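Local coordinates for DUF5012 domain-containing protein (Bacteroides thetaiotaomicron, PDB 5FQ8) that is of unknown function but is a lipoprotein, probably surface-associated, with an Ig-like domain and a family-specific C-terminal domain, at residues L67-Y72 / K79-T84. Sequence-based numbering, arbitrary orientation.
Sequences LVYAAY and KTFTRT
In Y69 and F81, an antiparallel hydrogen-bonded pair, CG of the tyrosine stands anti to the carbonyl carbon (chi1 -62°), sending its ring on toward R83, while CG of F81 sits between backbone N and carbonyl carbon (chi1 68°), carrying that ring over to the base of Y69. The rings are nearly parallel (14°) but displaced, with little face-to-face overlap; the face of F81 instead receives Y69 CB, a CH-pi contact 3.7 Å from the ring centroid. R83 approaches the same tyrosine from its other end. Its aliphatic part passes the ring, CB lying 3.6 Å from Y69 CE1, and a bend at chi3 swings the guanidinium, steep to the ring, toward the hydroxyl end, where NH1 makes a weak hydrogen bond to Y69 OH (2.8 Å). E35 forms a salt bridge with R83 NH1 through one carboxylate oxygen and a hydrogen bond with Y69 OH through the other, while R83 NE is bonded to D22 O. Beneath this cluster, backbone bonds join L67 with R83, Y69 with F81 and A71 with K79 in both directions. V68, A70, T80 and T82 line the other face. The hairpin is central to the Ig-like domain's mixed sheet: strand 52-54 flanks 63-72, strand 24-27 flanks 78-87, and strand 10-19 packs against A71, F81 and R83.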
ATOM      1  N   LEU G  67      63.628   0.619  18.226  1.00 44.36           N
ATOM      2  CA  LEU G  67      63.546   1.937  17.616  1.00 38.42           C
ATOM      3  C   LEU G  67      62.084   2.311  17.476  1.00 37.90           C
ATOM      4  O   LEU G  67      61.279   1.502  17.015  1.00 37.32           O
ATOM      5  CB  LEU G  67      64.222   1.955  16.255  1.00 38.86           C
ATOM      6  CG  LEU G  67      65.674   1.511  16.167  1.00 40.03           C
ATOM      7  CD1 LEU G  67      65.886   0.755  14.879  1.00 43.49           C
ATOM      8  CD2 LEU G  67      66.578   2.709  16.211  1.00 40.28           C
ATOM      9  N   VAL G  68      61.740   3.526  17.884  1.00 38.77           N
ATOM     10  CA  VAL G  68      60.366   4.013  17.817  1.00 36.33           C
ATOM     11  C   VAL G  68      60.298   5.124  16.783  1.00 35.64           C
ATOM     12  O   VAL G  68      61.011   6.126  16.888  1.00 35.88           O
ATOM     13  CB  VAL G  68      59.868   4.490  19.187  1.00 38.64           C
ATOM     14  CG1 VAL G  68      58.516   5.153  19.045  1.00 37.83           C
ATOM     15  CG2 VAL G  68      59.761   3.319  20.113  1.00 36.12           C
ATOM     16  N   TYR G  69      59.449   4.936  15.783  1.00 38.44           N
ATOM     17  CA  TYR G  69      59.248   5.901  14.714  1.00 35.27           C
ATOM     18  C   TYR G  69      57.952   6.653  14.961  1.00 34.56           C
ATOM     19  O   TYR G  69      56.926   6.042  15.274  1.00 38.66           O
ATOM     20  CB  TYR G  69      59.180   5.208  13.355  1.00 35.75           C
ATOM     21  CG  TYR G  69      60.410   4.461  12.934  1.00 36.63           C
ATOM     22  CD1 TYR G  69      60.673   3.193  13.418  1.00 36.98           C
ATOM     23  CD2 TYR G  69      61.288   5.000  12.013  1.00 38.12           C
ATOM     24  CE1 TYR G  69      61.780   2.499  13.016  1.00 37.92           C
ATOM     25  CE2 TYR G  69      62.393   4.309  11.610  1.00 38.23           C
ATOM     26  CZ  TYR G  69      62.633   3.062  12.117  1.00 38.51           C
ATOM     27  OH  TYR G  69      63.742   2.380  11.711  1.00 39.57           O
ATOM     28  N   ALA G  70      57.988   7.969  14.801  1.00 37.80           N
ATOM     29  CA  ALA G  70      56.787   8.752  15.044  1.00 39.00           C
ATOM     30  C   ALA G  70      56.790  10.013  14.196  1.00 35.65           C
ATOM     31  O   ALA G  70      57.837  10.599  13.914  1.00 40.64           O
ATOM     32  CB  ALA G  70      56.654   9.116  16.524  1.00 41.44           C
ATOM     33  N   ALA G  71      55.603  10.424  13.804  1.00 34.10           N
ATOM     34  CA  ALA G  71      55.398  11.676  13.103  1.00 34.54           C
ATOM     35  C   ALA G  71      54.261  12.403  13.789  1.00 34.79           C
ATOM     36  O   ALA G  71      53.343  11.777  14.319  1.00 39.56           O
ATOM     37  CB  ALA G  71      55.074  11.456  11.633  1.00 35.00           C
ATOM     38  N   TYR G  72      54.320  13.726  13.779  1.00 36.86           N
ATOM     39  CA  TYR G  72      53.439  14.509  14.624  1.00 39.88           C
ATOM     40  C   TYR G  72      52.587  15.477  13.818  1.00 43.51           C
ATOM     41  O   TYR G  72      53.000  15.998  12.781  1.00 41.50           O
ATOM     42  CB  TYR G  72      54.232  15.268  15.673  1.00 45.51           C
ATOM     43  CG  TYR G  72      54.846  14.381  16.734  1.00 37.04           C
ATOM     44  CD1 TYR G  72      54.085  13.920  17.799  1.00 39.67           C
ATOM     45  CD2 TYR G  72      56.181  14.011  16.676  1.00 38.50           C
ATOM     46  CE1 TYR G  72      54.631  13.116  18.770  1.00 38.78           C
ATOM     47  CE2 TYR G  72      56.733  13.205  17.644  1.00 39.61           C
ATOM     48  CZ  TYR G  72      55.952  12.759  18.688  1.00 41.04           C
ATOM     49  OH  TYR G  72      56.487  11.955  19.663  1.00 39.68           O
ATOM     50  N   LYS G  79      51.129   9.491  15.142  1.00 32.55           N
ATOM     51  CA  LYS G  79      51.033   8.082  14.800  1.00 32.68           C
ATOM     52  C   LYS G  79      52.431   7.492  14.870  1.00 35.41           C
ATOM     53  O   LYS G  79      53.419   8.167  14.572  1.00 35.18           O
ATOM     54  CB  LYS G  79      50.419   7.861  13.420  1.00 33.13           C
ATOM     55  CG  LYS G  79      49.056   8.504  13.232  1.00 33.09           C
ATOM     56  CD  LYS G  79      48.024   7.528  12.681  1.00 33.53           C
ATOM     57  CE  LYS G  79      48.550   6.797  11.454  1.00 77.55           C
ATOM     58  NZ  LYS G  79      47.591   5.799  10.909  1.00 57.60           N
ATOM     59  N   THR G  80      52.517   6.233  15.281  1.00 44.91           N
ATOM     60  CA  THR G  80      53.810   5.638  15.567  1.00 49.26           C
ATOM     61  C   THR G  80      53.827   4.176  15.164  1.00 41.87           C
ATOM     62  O   THR G  80      52.783   3.536  15.040  1.00 46.93           O
ATOM     63  CB  THR G  80      54.145   5.755  17.047  1.00 56.48           C
ATOM     64  OG1 THR G  80      55.520   5.424  17.238  1.00 51.52           O
ATOM     65  CG2 THR G  80      53.287   4.800  17.849  1.00 33.22           C
ATOM     66  N   PHE G  81      55.039   3.656  14.956  1.00 55.53           N
ATOM     67  CA  PHE G  81      55.254   2.224  14.778  1.00 35.16           C
ATOM     68  C   PHE G  81      56.619   1.861  15.345  1.00 35.54           C
ATOM     69  O   PHE G  81      57.498   2.712  15.481  1.00 35.36           O
ATOM     70  CB  PHE G  81      55.108   1.789  13.306  1.00 35.87           C
ATOM     71  CG  PHE G  81      56.185   2.294  12.379  1.00 36.21           C
ATOM     72  CD1 PHE G  81      57.390   1.630  12.256  1.00 36.93           C
ATOM     73  CD2 PHE G  81      55.961   3.385  11.572  1.00 36.04           C
ATOM     74  CE1 PHE G  81      58.367   2.074  11.385  1.00 37.42           C
ATOM     75  CE2 PHE G  81      56.933   3.830  10.700  1.00 36.60           C
ATOM     76  CZ  PHE G  81      58.140   3.170  10.609  1.00 37.27           C
ATOM     77  N   THR G  82      56.785   0.587  15.695  1.00 43.96           N
ATOM     78  CA  THR G  82      58.015   0.095  16.305  1.00 49.83           C
ATOM     79  C   THR G  82      58.763  -0.835  15.368  1.00 45.84           C
ATOM     80  O   THR G  82      58.153  -1.624  14.645  1.00 49.04           O
ATOM     81  CB  THR G  82      57.746  -0.668  17.598  1.00 56.00           C
ATOM     82  OG1 THR G  82      56.707  -0.021  18.332  1.00 68.92           O
ATOM     83  CG2 THR G  82      59.005  -0.700  18.439  1.00 57.56           C
ATOM     84  N   ARG G  83      60.088  -0.756  15.409  1.00 44.67           N
ATOM     85  CA  ARG G  83      60.954  -1.696  14.719  1.00 46.21           C
ATOM     86  C   ARG G  83      62.000  -2.190  15.703  1.00 49.84           C
ATOM     87  O   ARG G  83      62.675  -1.383  16.347  1.00 55.52           O
ATOM     88  CB  ARG G  83      61.613  -1.053  13.503  1.00 43.82           C
ATOM     89  CG  ARG G  83      62.354  -2.027  12.623  1.00 45.49           C
ATOM     90  CD  ARG G  83      62.936  -1.292  11.456  1.00 49.33           C
ATOM     91  NE  ARG G  83      62.016  -1.245  10.329  1.00 49.34           N
ATOM     92  CZ  ARG G  83      61.941  -0.228   9.481  1.00 49.10           C
ATOM     93  NH1 ARG G  83      62.710   0.832   9.654  1.00 45.40           N
ATOM     94  NH2 ARG G  83      61.097  -0.263   8.472  1.00 41.63           N
ATOM     95  N   THR G  84      62.130  -3.509  15.818  1.00 49.15           N
ATOM     96  CA  THR G  84      63.015  -4.147  16.783  1.00 48.59           C
ATOM     97  C   THR G  84      64.188  -4.802  16.070  1.00 50.32           C
ATOM     98  O   THR G  84      63.987  -5.620  15.170  1.00 59.55           O
ATOM     99  CB  THR G  84      62.259  -5.197  17.587  1.00 48.46           C
ATOM    100  OG1 THR G  84      61.055  -4.626  18.103  1.00 46.69           O
ATOM    101  CG2 THR G  84      63.116  -5.676  18.728  1.00 54.24           C
TER